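Local coordinates for protein porin (Rhodobacter blasticus, PDB 3PRN) that forms trimeric outer-membrane channels through which small hydrophilic solutes of up to about 0.6 kDa diffuse passively, at residues 13-18 with 278-283; 80-85 with 129-134; 193-198 with 211-216; 201-206 with 228-233. The protein carries 1 engineered substitution. All coordinates share one frame; numbering follows the deposited sequence.

Interaction 1: residues 13-18 with 278-283. With C8E ((hydroxyethyloxy)tri(ethyloxy)octane), chain D.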
loop_
_atom_site.group_PDB
_atom_site.type_symbol
_atom_site.label_atom_id
_atom_site.label_comp_id
_atom_site.label_asym_id
_atom_site.label_seq_id
_atom_site.Cartn_x
_atom_site.Cartn_y
_atom_site.Cartn_z
ATOM N N GLN A 13 -23.279 4.417 -13.712
ATOM C CA GLN A 13 -23.063 5.835 -13.969
ATOM C C GLN A 13 -23.318 6.079 -15.474
ATOM O O GLN A 13 -22.645 5.502 -16.310
ATOM C CB GLN A 13 -21.629 6.215 -13.639
ATOM C CG GLN A 13 -21.350 7.715 -13.788
ATOM C CD GLN A 13 -19.870 7.940 -14.063
ATOM O OE1 GLN A 13 -19.436 7.836 -15.199
ATOM N NE2 GLN A 13 -19.026 8.148 -13.031
ATOM N N TYR A 14 -24.306 6.943 -15.708
ATOM C CA TYR A 14 -24.733 7.254 -17.081
ATOM C C TYR A 14 -24.450 8.718 -17.396
ATOM O O TYR A 14 -24.771 9.625 -16.627
ATOM C CB TYR A 14 -26.218 6.934 -17.240
ATOM C CG TYR A 14 -26.857 7.483 -18.508
ATOM C CD1 TYR A 14 -26.792 6.790 -19.702
ATOM C CD2 TYR A 14 -27.500 8.716 -18.484
ATOM C CE1 TYR A 14 -27.388 7.288 -20.856
ATOM C CE2 TYR A 14 -28.104 9.236 -19.621
ATOM C CZ TYR A 14 -28.059 8.502 -20.800
ATOM O OH TYR A 14 -28.638 9.035 -21.938
ATOM N N VAL A 15 -23.831 8.903 -18.557
ATOM C CA VAL A 15 -23.489 10.214 -19.076
ATOM C C VAL A 15 -24.007 10.256 -20.538
ATOM O O VAL A 15 -23.501 9.469 -21.344
ATOM C CB VAL A 15 -21.991 10.497 -19.126
ATOM C CG1 VAL A 15 -21.826 11.846 -19.850
ATOM C CG2 VAL A 15 -21.423 10.550 -17.716
ATOM N N GLU A 16 -25.064 11.021 -20.737
ATOM C CA GLU A 16 -25.675 11.071 -22.075
ATOM C C GLU A 16 -24.630 11.448 -23.131
ATOM O O GLU A 16 -23.865 12.389 -22.911
ATOM C CB GLU A 16 -26.818 12.060 -22.101
ATOM C CG GLU A 16 -27.549 12.001 -23.458
ATOM C CD GLU A 16 -28.813 12.860 -23.412
ATOM O OE1 GLU A 16 -28.758 13.965 -22.785
ATOM O OE2 GLU A 16 -29.823 12.423 -24.005
ATOM N N ASP A 17 -24.576 10.650 -24.203
ATOM C CA ASP A 17 -23.631 10.852 -25.294
ATOM C C ASP A 17 -22.226 11.167 -24.827
ATOM O O ASP A 17 -21.625 12.198 -25.162
ATOM C CB ASP A 17 -24.106 11.923 -26.277
ATOM C CG ASP A 17 -25.458 11.639 -26.892
ATOM O OD1 ASP A 17 -25.860 10.467 -27.165
ATOM O OD2 ASP A 17 -26.192 12.657 -27.113
ATOM N N ARG A 18 -21.647 10.235 -24.063
ATOM C CA ARG A 18 -20.320 10.373 -23.495
ATOM C C ARG A 18 -19.207 10.590 -24.495
ATOM O O ARG A 18 -18.183 11.221 -24.173
ATOM C CB ARG A 18 -20.050 9.073 -22.713
ATOM C CG ARG A 18 -19.072 9.185 -21.582
ATOM C CD ARG A 18 -18.787 7.797 -21.032
ATOM N NE ARG A 18 -19.736 7.378 -20.004
ATOM C CZ ARG A 18 -19.617 7.589 -18.689
ATOM N NH1 ARG A 18 -18.599 8.277 -18.193
ATOM N NH2 ARG A 18 -20.541 7.112 -17.852
ATOM N N GLU A 278 -25.678 18.939 -20.285
ATOM C CA GLU A 278 -25.293 17.539 -20.118
ATOM C C GLU A 278 -26.333 16.834 -19.230
ATOM O O GLU A 278 -26.829 17.407 -18.249
ATOM C CB GLU A 278 -24.031 17.433 -19.227
ATOM C CG GLU A 278 -22.898 18.353 -19.647
ATOM C CD GLU A 278 -22.894 19.636 -18.839
ATOM O OE1 GLU A 278 -23.959 20.356 -18.799
ATOM O OE2 GLU A 278 -21.838 19.991 -18.198
ATOM N N THR A 279 -26.654 15.603 -19.553
ATOM C CA THR A 279 -27.566 14.801 -18.717
ATOM C C THR A 279 -26.750 13.641 -18.099
ATOM O O THR A 279 -26.024 12.938 -18.777
ATOM C CB THR A 279 -28.717 14.238 -19.540
ATOM O OG1 THR A 279 -29.392 15.295 -20.202
ATOM C CG2 THR A 279 -29.741 13.500 -18.674
ATOM N N VAL A 280 -26.850 13.544 -16.770
ATOM C CA VAL A 280 -26.113 12.496 -16.070
ATOM C C VAL A 280 -27.066 11.783 -15.101
ATOM O O VAL A 280 -28.020 12.413 -14.595
ATOM C CB VAL A 280 -24.872 12.991 -15.320
ATOM C CG1 VAL A 280 -23.908 13.681 -16.302
ATOM C CG2 VAL A 280 -25.175 13.963 -14.197
ATOM N N ALA A 281 -26.858 10.504 -14.871
ATOM C CA ALA A 281 -27.667 9.789 -13.898
ATOM C C ALA A 281 -26.782 8.732 -13.191
ATOM O O ALA A 281 -25.832 8.226 -13.805
ATOM C CB ALA A 281 -28.859 9.076 -14.537
ATOM N N ASP A 282 -27.228 8.313 -12.004
ATOM C CA ASP A 282 -26.473 7.245 -11.339
ATOM C C ASP A 282 -27.384 6.489 -10.379
ATOM O O ASP A 282 -28.429 7.022 -9.955
ATOM C CB ASP A 282 -25.290 7.904 -10.579
ATOM C CG ASP A 282 -25.779 8.716 -9.394
ATOM O OD1 ASP A 282 -26.196 8.102 -8.378
ATOM O OD2 ASP A 282 -25.797 9.959 -9.393
ATOM N N VAL A 283 -27.059 5.267 -10.051
ATOM C CA VAL A 283 -27.728 4.485 -9.022
ATOM C C VAL A 283 -26.669 3.500 -8.491
ATOM O O VAL A 283 -26.021 2.809 -9.277
ATOM C CB VAL A 283 -29.004 3.767 -9.504
ATOM C CG1 VAL A 283 -28.765 2.717 -10.558
ATOM C CG2 VAL A 283 -29.725 3.129 -8.299
HETATM C C1 C8E D . -29.302 2.215 -17.411
HETATM C C2 C8E D . -28.827 3.613 -17.285
HETATM C C3 C8E D . -29.553 4.357 -16.279
HETATM C C4 C8E D . -28.851 4.100 -14.993
HETATM C C5 C8E D . -29.249 5.280 -14.185
HETATM C C6 C8E D . -30.038 4.829 -13.067
HETATM C C7 C8E D . -30.837 6.013 -12.781
HETATM C C8 C8E D . -31.812 5.636 -11.718
HETATM O O9 C8E D . -32.196 6.594 -10.725
HETATM C C10 C8E D . -33.112 7.603 -11.138
HETATM C C11 C8E D . -33.001 8.727 -10.148
HETATM O O12 C8E D . -33.742 8.414 -8.926
HETATM C C13 C8E D . -34.519 9.529 -8.434
HETATM C C14 C8E D . -36.065 9.564 -8.214
HETATM O O15 C8E D . -36.814 10.789 -7.888
HETATM C C16 C8E D . -37.368 10.709 -6.548
HETATM C C17 C8E D . -38.739 10.030 -6.458
HETATM O O18 C8E D . -39.730 10.150 -5.422
HETATM C C19 C8E D . -39.360 9.879 -4.047
HETATM C C20 C8E D . -39.515 8.478 -3.314
HETATM O O21 C8E D . -38.616 7.471 -3.844
#
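Thr279 and Glu16 join by their side chains at the very end of a strand pair whose other hydrogen bonds across are all backbone. Thr279 OG1 donates to Glu16 OE1 at 3.0 Å, and reaches it from above the carboxylate plane. Glu16 has CG anti to its backbone N (chi1 -174°) and an extended chain, which carries the carboxylate across to the threonine. The backbone N of Glu16 also donates to Thr279 O. Tyr14 and Ala281 form an antiparallel hydrogen-bonded pair, with Tyr14 N to Ala281 O at 2.8 Å and Ala281 N to Tyr14 O at 2.9 Å. On the same face of the sheet, Tyr14 CD2 lies 4.2 Å from Ala281 CB. The octyl tail of a detergent molecule lies along this face at Ala281 and Val283. Its C5 is 3.8 Å from Ala281 CB, and its C6 is 3.5 Å from Val283 CG1. The face with Val15 and Val280 is turned the other way, and Val15 CG2 meets Val280 CG1 at 4.2 Å. Gln13 lies on this face too. Its OE1 is gripped by both NH1 and NH2 of Arg18, with the oxygen in the guanidinium plane. Gln13 NE2 has a further partner in Glu103. Strand 2-15 and strand 279-288 are the first and last of the chain, and their antiparallel pairing is the seam that closes the 16-stranded porin barrel.

Interaction 2: residues 80-85 with 129-134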
loop_
_atom_site.group_PDB
_atom_site.type_symbol
_atom_site.label_atom_id
_atom_site.label_comp_id
_atom_site.label_asym_id
_atom_site.label_seq_id
_atom_site.Cartn_x
_atom_site.Cartn_y
_atom_site.Cartn_z
ATOM N N VAL A 80 -3.790 21.447 14.834
ATOM C CA VAL A 80 -2.841 21.977 13.886
ATOM C C VAL A 80 -2.424 20.785 13.004
ATOM O O VAL A 80 -2.093 19.740 13.572
ATOM C CB VAL A 80 -1.626 22.607 14.532
ATOM C CG1 VAL A 80 -0.696 23.193 13.465
ATOM C CG2 VAL A 80 -2.006 23.764 15.461
ATOM N N SER A 81 -2.481 20.918 11.713
ATOM C CA SER A 81 -2.146 19.877 10.760
ATOM C C SER A 81 -1.130 20.379 9.760
ATOM O O SER A 81 -1.014 21.560 9.439
ATOM C CB SER A 81 -3.377 19.243 10.097
ATOM O OG SER A 81 -4.102 20.245 9.453
ATOM N N VAL A 82 -0.281 19.437 9.309
ATOM C CA VAL A 82 0.801 19.743 8.392
ATOM C C VAL A 82 0.904 18.697 7.285
ATOM O O VAL A 82 0.525 17.496 7.544
ATOM C CB VAL A 82 2.140 19.838 9.153
ATOM C CG1 VAL A 82 2.432 18.624 10.017
ATOM C CG2 VAL A 82 3.310 20.076 8.221
ATOM N N GLY A 83 1.389 19.097 6.123
ATOM C CA GLY A 83 1.583 18.173 5.015
ATOM C C GLY A 83 0.442 18.197 4.036
ATOM O O GLY A 83 0.111 19.243 3.475
ATOM N N ASN A 84 -0.198 17.045 3.789
ATOM C CA ASN A 84 -1.369 17.034 2.854
ATOM C C ASN A 84 -2.601 17.367 3.672
ATOM O O ASN A 84 -3.314 16.482 4.169
ATOM C CB ASN A 84 -1.434 15.607 2.255
ATOM C CG ASN A 84 -2.514 15.376 1.230
ATOM O OD1 ASN A 84 -3.230 16.301 0.782
ATOM N ND2 ASN A 84 -2.661 14.093 0.831
ATOM N N VAL A 85 -2.913 18.626 3.926
ATOM C CA VAL A 85 -3.955 19.110 4.767
ATOM C C VAL A 85 -5.324 19.289 4.101
ATOM O O VAL A 85 -5.381 19.376 2.868
ATOM C CB VAL A 85 -3.554 20.475 5.420
ATOM C CG1 VAL A 85 -2.179 20.337 6.156
ATOM C CG2 VAL A 85 -3.381 21.627 4.404
ATOM N N ASN A 129 6.582 18.552 -3.815
ATOM C CA ASN A 129 7.036 19.378 -2.705
ATOM C C ASN A 129 5.904 20.226 -2.148
ATOM O O ASN A 129 6.142 21.259 -1.513
ATOM C CB ASN A 129 8.203 20.264 -3.196
ATOM C CG ASN A 129 9.435 19.376 -3.376
ATOM O OD1 ASN A 129 10.003 18.911 -2.385
ATOM N ND2 ASN A 129 9.863 19.076 -4.585
ATOM N N TYR A 130 4.677 19.761 -2.409
ATOM C CA TYR A 130 3.495 20.454 -1.928
ATOM C C TYR A 130 3.397 20.240 -0.418
ATOM O O TYR A 130 3.495 19.151 0.135
ATOM C CB TYR A 130 2.312 19.909 -2.690
ATOM C CG TYR A 130 0.918 20.234 -2.241
ATOM C CD1 TYR A 130 0.371 19.721 -1.074
ATOM C CD2 TYR A 130 0.109 20.997 -3.063
ATOM C CE1 TYR A 130 -0.945 19.961 -0.723
ATOM C CE2 TYR A 130 -1.206 21.262 -2.725
ATOM C CZ TYR A 130 -1.741 20.722 -1.575
ATOM O OH TYR A 130 -3.055 20.979 -1.300
ATOM N N ASN A 131 3.207 21.322 0.329
ATOM C CA ASN A 131 3.105 21.269 1.786
ATOM C C ASN A 131 2.187 22.346 2.335
ATOM O O ASN A 131 2.279 23.527 1.962
ATOM C CB ASN A 131 4.511 21.392 2.408
ATOM C CG ASN A 131 4.474 21.035 3.880
ATOM O OD1 ASN A 131 4.440 19.844 4.189
ATOM N ND2 ASN A 131 4.462 22.028 4.761
ATOM N N GLY A 132 1.247 21.943 3.185
ATOM C CA GLY A 132 0.321 22.894 3.766
ATOM C C GLY A 132 0.394 22.862 5.285
ATOM O O GLY A 132 0.961 21.930 5.898
ATOM N N ILE A 133 -0.175 23.905 5.891
ATOM C CA ILE A 133 -0.351 23.976 7.339
ATOM C C ILE A 133 -1.826 24.351 7.542
ATOM O O ILE A 133 -2.349 25.212 6.802
ATOM C CB ILE A 133 0.534 25.020 8.007
ATOM C CG1 ILE A 133 1.974 24.911 7.522
ATOM C CG2 ILE A 133 0.435 24.955 9.521
ATOM C CD1 ILE A 133 2.877 26.077 7.913
ATOM N N ALA A 134 -2.543 23.727 8.441
ATOM C CA ALA A 134 -3.931 24.156 8.634
ATOM C C ALA A 134 -4.158 24.259 10.163
ATOM O O ALA A 134 -3.458 23.588 10.931
ATOM C CB ALA A 134 -4.934 23.216 7.995
HETATM O O HOH W 1 -3.785 19.255 0.781
#
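Val85 turns back over the strand pair and sets its two methyls against Gly132. Its CG1 stands anti to the carbonyl carbon (chi1 -54°) and comes to 3.5 Å from Gly132 O. CG2 lies over Gly132 CA, on the side where a CB would be. Val85 CB also meets Ala134 CB at 4.0 Å. With Val85 cut back to an alanine, both methyls over Gly132 are gone, and a gap is likely to open there. Ser81 holds OG between its backbone N and carbonyl carbon (chi1 58°), and this puts the hydroxyl 3.4 Å from Ala134 CB. Asn131 reaches across with its amide, and its OD1 lies 3.4 Å from Gly83 CA. Backbone bonds tie Ser81 to Ala134 and Gly83 to Gly132, two in each pair. A water in the plane of the Tyr130 ring, at its edge, is hydrogen-bonded to the hydroxyl, with 2.8 Å between Tyr130 OH and the water oxygen. The same water lies close to Asn84 OD1 and Val85 O. Val82 and Ile133 share the outer face and pack on Ile27 of a neighbouring subunit. Strand 78-83 runs antiparallel between strand 70-75 and strand 131-138, and beyond Gly83 the chain leaves the barrel wall toward helix 88-91.

Interaction 3: residues 193-198 with 211-216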
loop_
_atom_site.group_PDB
_atom_site.type_symbol
_atom_site.label_atom_id
_atom_site.label_comp_id
_atom_site.label_asym_id
_atom_site.label_seq_id
_atom_site.Cartn_x
_atom_site.Cartn_y
_atom_site.Cartn_z
ATOM N N ILE A 193 -11.580 33.532 -4.311
ATOM C CA ILE A 193 -12.916 32.948 -4.345
ATOM C C ILE A 193 -13.620 33.121 -3.023
ATOM O O ILE A 193 -12.976 33.355 -1.997
ATOM C CB ILE A 193 -12.832 31.464 -4.793
ATOM C CG1 ILE A 193 -12.012 30.622 -3.776
ATOM C CG2 ILE A 193 -12.243 31.412 -6.192
ATOM C CD1 ILE A 193 -12.002 29.134 -4.167
ATOM N N ALA A 194 -14.946 33.045 -3.010
ATOM C CA ALA A 194 -15.641 33.274 -1.742
ATOM C C ALA A 194 -16.962 32.511 -1.747
ATOM O O ALA A 194 -17.506 32.255 -2.801
ATOM C CB ALA A 194 -15.942 34.742 -1.473
ATOM N N PHE A 195 -17.443 32.215 -0.581
ATOM C CA PHE A 195 -18.661 31.484 -0.385
ATOM C C PHE A 195 -19.426 32.051 0.802
ATOM O O PHE A 195 -18.861 32.378 1.853
ATOM C CB PHE A 195 -18.308 30.007 -0.070
ATOM C CG PHE A 195 -19.352 29.241 0.683
ATOM C CD1 PHE A 195 -20.612 29.020 0.120
ATOM C CD2 PHE A 195 -19.050 28.616 1.896
ATOM C CE1 PHE A 195 -21.559 28.239 0.761
ATOM C CE2 PHE A 195 -20.008 27.868 2.566
ATOM C CZ PHE A 195 -21.244 27.631 1.993
ATOM N N VAL A 196 -20.748 32.093 0.659
ATOM C CA VAL A 196 -21.573 32.445 1.810
ATOM C C VAL A 196 -22.806 31.544 1.679
ATOM O O VAL A 196 -23.304 31.420 0.553
ATOM C CB VAL A 196 -22.063 33.910 1.770
ATOM C CG1 VAL A 196 -22.987 34.111 2.952
ATOM C CG2 VAL A 196 -20.877 34.877 1.876
ATOM N N GLY A 197 -23.181 30.883 2.747
ATOM C CA GLY A 197 -24.347 30.028 2.643
ATOM C C GLY A 197 -25.174 30.060 3.909
ATOM O O GLY A 197 -24.710 30.378 5.006
ATOM N N ALA A 198 -26.400 29.603 3.792
ATOM C CA ALA A 198 -27.269 29.486 4.960
ATOM C C ALA A 198 -28.266 28.388 4.681
ATOM O O ALA A 198 -28.542 28.056 3.512
ATOM C CB ALA A 198 -27.944 30.840 5.131
ATOM N N ASN A 211 -26.652 28.638 -1.233
ATOM C CA ASN A 211 -25.237 28.920 -1.250
ATOM C C ASN A 211 -24.942 29.880 -2.412
ATOM O O ASN A 211 -25.500 29.686 -3.513
ATOM C CB ASN A 211 -24.444 27.620 -1.528
ATOM C CG ASN A 211 -24.542 26.643 -0.371
ATOM O OD1 ASN A 211 -24.754 27.030 0.791
ATOM N ND2 ASN A 211 -24.396 25.339 -0.649
ATOM N N TRP A 212 -24.104 30.842 -2.169
ATOM C CA TRP A 212 -23.678 31.816 -3.147
ATOM C C TRP A 212 -22.169 31.736 -3.295
ATOM O O TRP A 212 -21.478 31.658 -2.255
ATOM C CB TRP A 212 -24.088 33.242 -2.617
ATOM C CG TRP A 212 -23.490 34.305 -3.505
ATOM C CD1 TRP A 212 -23.967 34.738 -4.728
ATOM C CD2 TRP A 212 -22.245 35.001 -3.297
ATOM N NE1 TRP A 212 -23.092 35.664 -5.273
ATOM C CE2 TRP A 212 -22.026 35.830 -4.409
ATOM C CE3 TRP A 212 -21.291 34.974 -2.276
ATOM C CZ2 TRP A 212 -20.916 36.668 -4.504
ATOM C CZ3 TRP A 212 -20.171 35.783 -2.387
ATOM C CH2 TRP A 212 -20.002 36.629 -3.488
ATOM N N TYR A 213 -21.621 31.783 -4.506
ATOM C CA TYR A 213 -20.177 31.807 -4.652
ATOM C C TYR A 213 -19.701 32.931 -5.584
ATOM O O TYR A 213 -20.350 33.214 -6.619
ATOM C CB TYR A 213 -19.693 30.512 -5.399
ATOM C CG TYR A 213 -20.045 29.275 -4.580
ATOM C CD1 TYR A 213 -19.185 28.859 -3.546
ATOM C CD2 TYR A 213 -21.176 28.583 -4.827
ATOM C CE1 TYR A 213 -19.535 27.748 -2.777
ATOM C CE2 TYR A 213 -21.523 27.471 -4.076
ATOM C CZ TYR A 213 -20.697 27.068 -3.031
ATOM O OH TYR A 213 -21.074 25.967 -2.328
ATOM N N ASP A 214 -18.499 33.354 -5.327
ATOM C CA ASP A 214 -17.688 34.133 -6.235
ATOM C C ASP A 214 -16.587 33.130 -6.668
ATOM O O ASP A 214 -15.823 32.703 -5.797
ATOM C CB ASP A 214 -17.052 35.310 -5.549
ATOM C CG ASP A 214 -16.139 36.090 -6.482
ATOM O OD1 ASP A 214 -15.477 35.554 -7.403
ATOM O OD2 ASP A 214 -16.089 37.333 -6.262
ATOM N N ASN A 215 -16.587 32.732 -7.915
ATOM C CA ASN A 215 -15.763 31.727 -8.493
ATOM C C ASN A 215 -14.451 32.240 -9.027
ATOM O O ASN A 215 -13.760 31.547 -9.748
ATOM C CB ASN A 215 -16.492 30.847 -9.518
ATOM C CG ASN A 215 -17.543 29.995 -8.839
ATOM O OD1 ASN A 215 -17.251 29.222 -7.894
ATOM N ND2 ASN A 215 -18.789 29.985 -9.313
ATOM N N GLY A 216 -14.055 33.443 -8.590
ATOM C CA GLY A 216 -12.758 33.984 -8.977
ATOM C C GLY A 216 -12.513 34.053 -10.476
ATOM O O GLY A 216 -13.334 34.658 -11.174
HETATM O O HOH W 2 -26.602 26.160 2.648
#
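Phe195 and Tyr213 pack side by side on the inner face of a beta hairpin, strand 193-200 with strand 206-214, in the wall of the porin barrel. This is the tight part of the contact. The ring planes are only 18° apart, but they are slid so far that they barely overlap. The closest atoms are Phe195 CD1 and Tyr213 CE1, at 3.3 Å. Tyr213 has CG anti to its carbonyl carbon (chi1 -62°), and this swings its ring alongside that of Phe195. Phe89 of helix 88-91 packs on both rings. Ile193, also buried against Phe89, sets CG2 3.6 Å from Gly216 N. Tyr213 OH is hydrogen-bonded to Thr95, so the polar end of the ring is held by a loop on the same side. Asn211 lies at the edge of the Phe195 ring, and the amide plane stands 78° from the ring plane. Its ND2 is taken by Leu94 O.

The other face carries Ala194, Val196, Trp212 and Asp214, and is looser and nearer the surface. Val196 CG2 approaches Trp212 CE3 only to 4.2 Å, and Ala194 CB meets Asp214 CB at 4.3 Å. Between the faces, paired backbone bonds join Ala194 with Asp214 and Val196 with Trp212. At the Asp214 end of the pair, Asp214 OD1 accepts from Gly216 N at 2.8 Å in an Asx turn. Toward the other end of the pair, a water donates to both Ala198 O and Asn211 OD1, lying 2.8 Å from Asn211 OD1.

Interaction 4: residues 201-206 with 228-233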
loop_
_atom_site.group_PDB
_atom_site.type_symbol
_atom_site.label_atom_id
_atom_site.label_comp_id
_atom_site.label_asym_id
_atom_site.label_seq_id
_atom_site.Cartn_x
_atom_site.Cartn_y
_atom_site.Cartn_z
ATOM N N LYS A 201 -33.506 24.314 8.942
ATOM C CA LYS A 201 -34.119 22.988 9.119
ATOM C C LYS A 201 -35.613 23.234 9.424
ATOM O O LYS A 201 -35.961 23.525 10.551
ATOM C CB LYS A 201 -33.524 22.155 10.209
ATOM C CG LYS A 201 -32.010 21.933 10.144
ATOM C CD LYS A 201 -31.642 20.936 11.242
ATOM C CE LYS A 201 -30.148 20.839 11.515
ATOM N NZ LYS A 201 -29.911 19.661 12.450
ATOM N N PHE A 202 -36.407 23.314 8.373
ATOM C CA PHE A 202 -37.801 23.705 8.457
ATOM C C PHE A 202 -38.646 22.577 9.029
ATOM O O PHE A 202 -39.877 22.597 8.977
ATOM C CB PHE A 202 -38.362 24.240 7.159
ATOM C CG PHE A 202 -38.750 23.244 6.115
ATOM C CD1 PHE A 202 -40.022 22.699 6.070
ATOM C CD2 PHE A 202 -37.839 22.858 5.141
ATOM C CE1 PHE A 202 -40.385 21.784 5.101
ATOM C CE2 PHE A 202 -38.197 21.948 4.160
ATOM C CZ PHE A 202 -39.468 21.409 4.134
ATOM N N ASN A 203 -37.988 21.666 9.729
ATOM C CA ASN A 203 -38.710 20.575 10.408
ATOM C C ASN A 203 -37.600 19.774 11.103
ATOM O O ASN A 203 -36.459 20.258 11.232
ATOM C CB ASN A 203 -39.378 19.655 9.394
ATOM C CG ASN A 203 -40.903 19.674 9.398
ATOM O OD1 ASN A 203 -41.515 19.788 10.454
ATOM N ND2 ASN A 203 -41.557 19.555 8.253
ATOM N N ASP A 204 -37.969 18.596 11.503
ATOM C CA ASP A 204 -37.066 17.587 12.073
ATOM C C ASP A 204 -36.597 16.747 10.869
ATOM O O ASP A 204 -35.578 16.040 10.939
ATOM C CB ASP A 204 -37.914 16.718 12.996
ATOM C CG ASP A 204 -39.408 16.843 12.681
ATOM O OD1 ASP A 204 -39.790 17.227 11.506
ATOM O OD2 ASP A 204 -40.287 16.571 13.584
ATOM N N ALA A 205 -37.396 16.924 9.799
ATOM C CA ALA A 205 -37.321 16.129 8.554
ATOM C C ALA A 205 -36.828 16.836 7.299
ATOM O O ALA A 205 -36.327 16.182 6.377
ATOM C CB ALA A 205 -38.713 15.609 8.188
ATOM N N GLY A 206 -36.994 18.148 7.191
ATOM C CA GLY A 206 -36.557 18.839 5.995
ATOM C C GLY A 206 -35.538 19.927 6.232
ATOM O O GLY A 206 -35.399 20.477 7.320
ATOM N N GLY A 228 -32.639 21.523 -1.373
ATOM C CA GLY A 228 -33.455 21.081 -0.250
ATOM C C GLY A 228 -33.480 19.565 -0.157
ATOM O O GLY A 228 -33.198 18.854 -1.133
ATOM N N ASN A 229 -33.845 19.069 1.019
ATOM C CA ASN A 229 -33.938 17.618 1.168
ATOM C C ASN A 229 -35.014 17.328 2.237
ATOM O O ASN A 229 -35.274 18.172 3.106
ATOM C CB ASN A 229 -32.649 16.919 1.522
ATOM C CG ASN A 229 -31.937 17.630 2.658
ATOM O OD1 ASN A 229 -30.939 18.325 2.388
ATOM N ND2 ASN A 229 -32.458 17.508 3.871
ATOM N N TYR A 230 -35.590 16.157 2.098
ATOM C CA TYR A 230 -36.646 15.762 3.023
ATOM C C TYR A 230 -36.602 14.267 3.299
ATOM O O TYR A 230 -36.551 13.482 2.355
ATOM C CB TYR A 230 -37.960 16.177 2.324
ATOM C CG TYR A 230 -39.103 16.240 3.309
ATOM C CD1 TYR A 230 -39.294 17.376 4.091
ATOM C CD2 TYR A 230 -39.966 15.156 3.448
ATOM C CE1 TYR A 230 -40.338 17.440 5.001
ATOM C CE2 TYR A 230 -41.016 15.213 4.365
ATOM C CZ TYR A 230 -41.189 16.352 5.126
ATOM O OH TYR A 230 -42.241 16.413 6.029
ATOM N N ALA A 231 -36.646 13.911 4.585
ATOM C CA ALA A 231 -36.589 12.507 4.989
ATOM C C ALA A 231 -37.947 11.952 5.403
ATOM O O ALA A 231 -38.635 12.549 6.229
ATOM C CB ALA A 231 -35.613 12.406 6.166
ATOM N N PHE A 232 -38.334 10.859 4.818
ATOM C CA PHE A 232 -39.541 10.109 5.054
ATOM C C PHE A 232 -39.108 8.731 5.620
ATOM O O PHE A 232 -39.006 7.768 4.835
ATOM C CB PHE A 232 -40.242 9.765 3.742
ATOM C CG PHE A 232 -40.695 10.885 2.886
ATOM C CD1 PHE A 232 -41.793 11.670 3.281
ATOM C CD2 PHE A 232 -40.088 11.148 1.662
ATOM C CE1 PHE A 232 -42.259 12.700 2.477
ATOM C CE2 PHE A 232 -40.545 12.196 0.869
ATOM C CZ PHE A 232 -41.633 12.970 1.274
ATOM N N GLY A 233 -38.846 8.650 6.920
ATOM C CA GLY A 233 -38.431 7.314 7.432
ATOM C C GLY A 233 -37.027 6.967 6.941
ATOM O O GLY A 233 -36.112 7.744 7.286
#
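Tyr230 has CG anti to its backbone N (chi1 -162°) and its ring turned by chi2 of 83°, which presents one ring face to Ala205. Phe202 takes the rarer setting, with CG between backbone N and carbonyl carbon (chi1 79°), and this brings its CZ across to the tyrosine. Ala205 CB sits over the Tyr230 ring in a CH-pi contact, 4.3 Å from the centroid. Phe202 CZ lies 4.0 Å from Tyr230 CD1, and the two side chains cross at about a right angle. Gly206 CA comes still closer to Tyr230 CD1, at 3.6 Å, so the ring lies where a CB on Gly206 would be. Residues 201-205 form the short turn of the hairpin between strand 193-200 and strand 206-214, and Gly206 begins the second of these strands. The turn leans on the next barrel strand, 223-232. Gly206 and Tyr230 form an antiparallel non-hydrogen-bonded pair. One cross-link follows it, Ala231 N to Ala205 O at 2.9 Å. A serine in place of Tyr230 is likely to leave Ala205 CB and Phe202 CZ without the ring they pack on, and to set Phe202 freer to turn. On the neighbouring strand 235-244, Val237 also touches Tyr230, and Phe232 lays a ring face against Tyr230 CD2.

All four contacts belong to one closed antiparallel barrel, three between strands and interaction 4 between a turn and a strand. Interaction 1 pairs its first and last strands, and interaction 2 lies across the chain's centre from it, about 36 Å away between centres. Interaction 2 is the buried one, built on glycines, small side chains and a water, with a neighbouring subunit behind it. Interaction 3 is partly buried, with aromatic packing on one face and a more exposed surface on the other. Interactions 1 and 4 are surface contacts. Interaction 1 adds a carboxylate-hydroxyl bond and detergent, interaction 4 an aromatic cluster at a turn. Interactions 3 and 4 both involve the hairpin of strands 193-200 and 206-214.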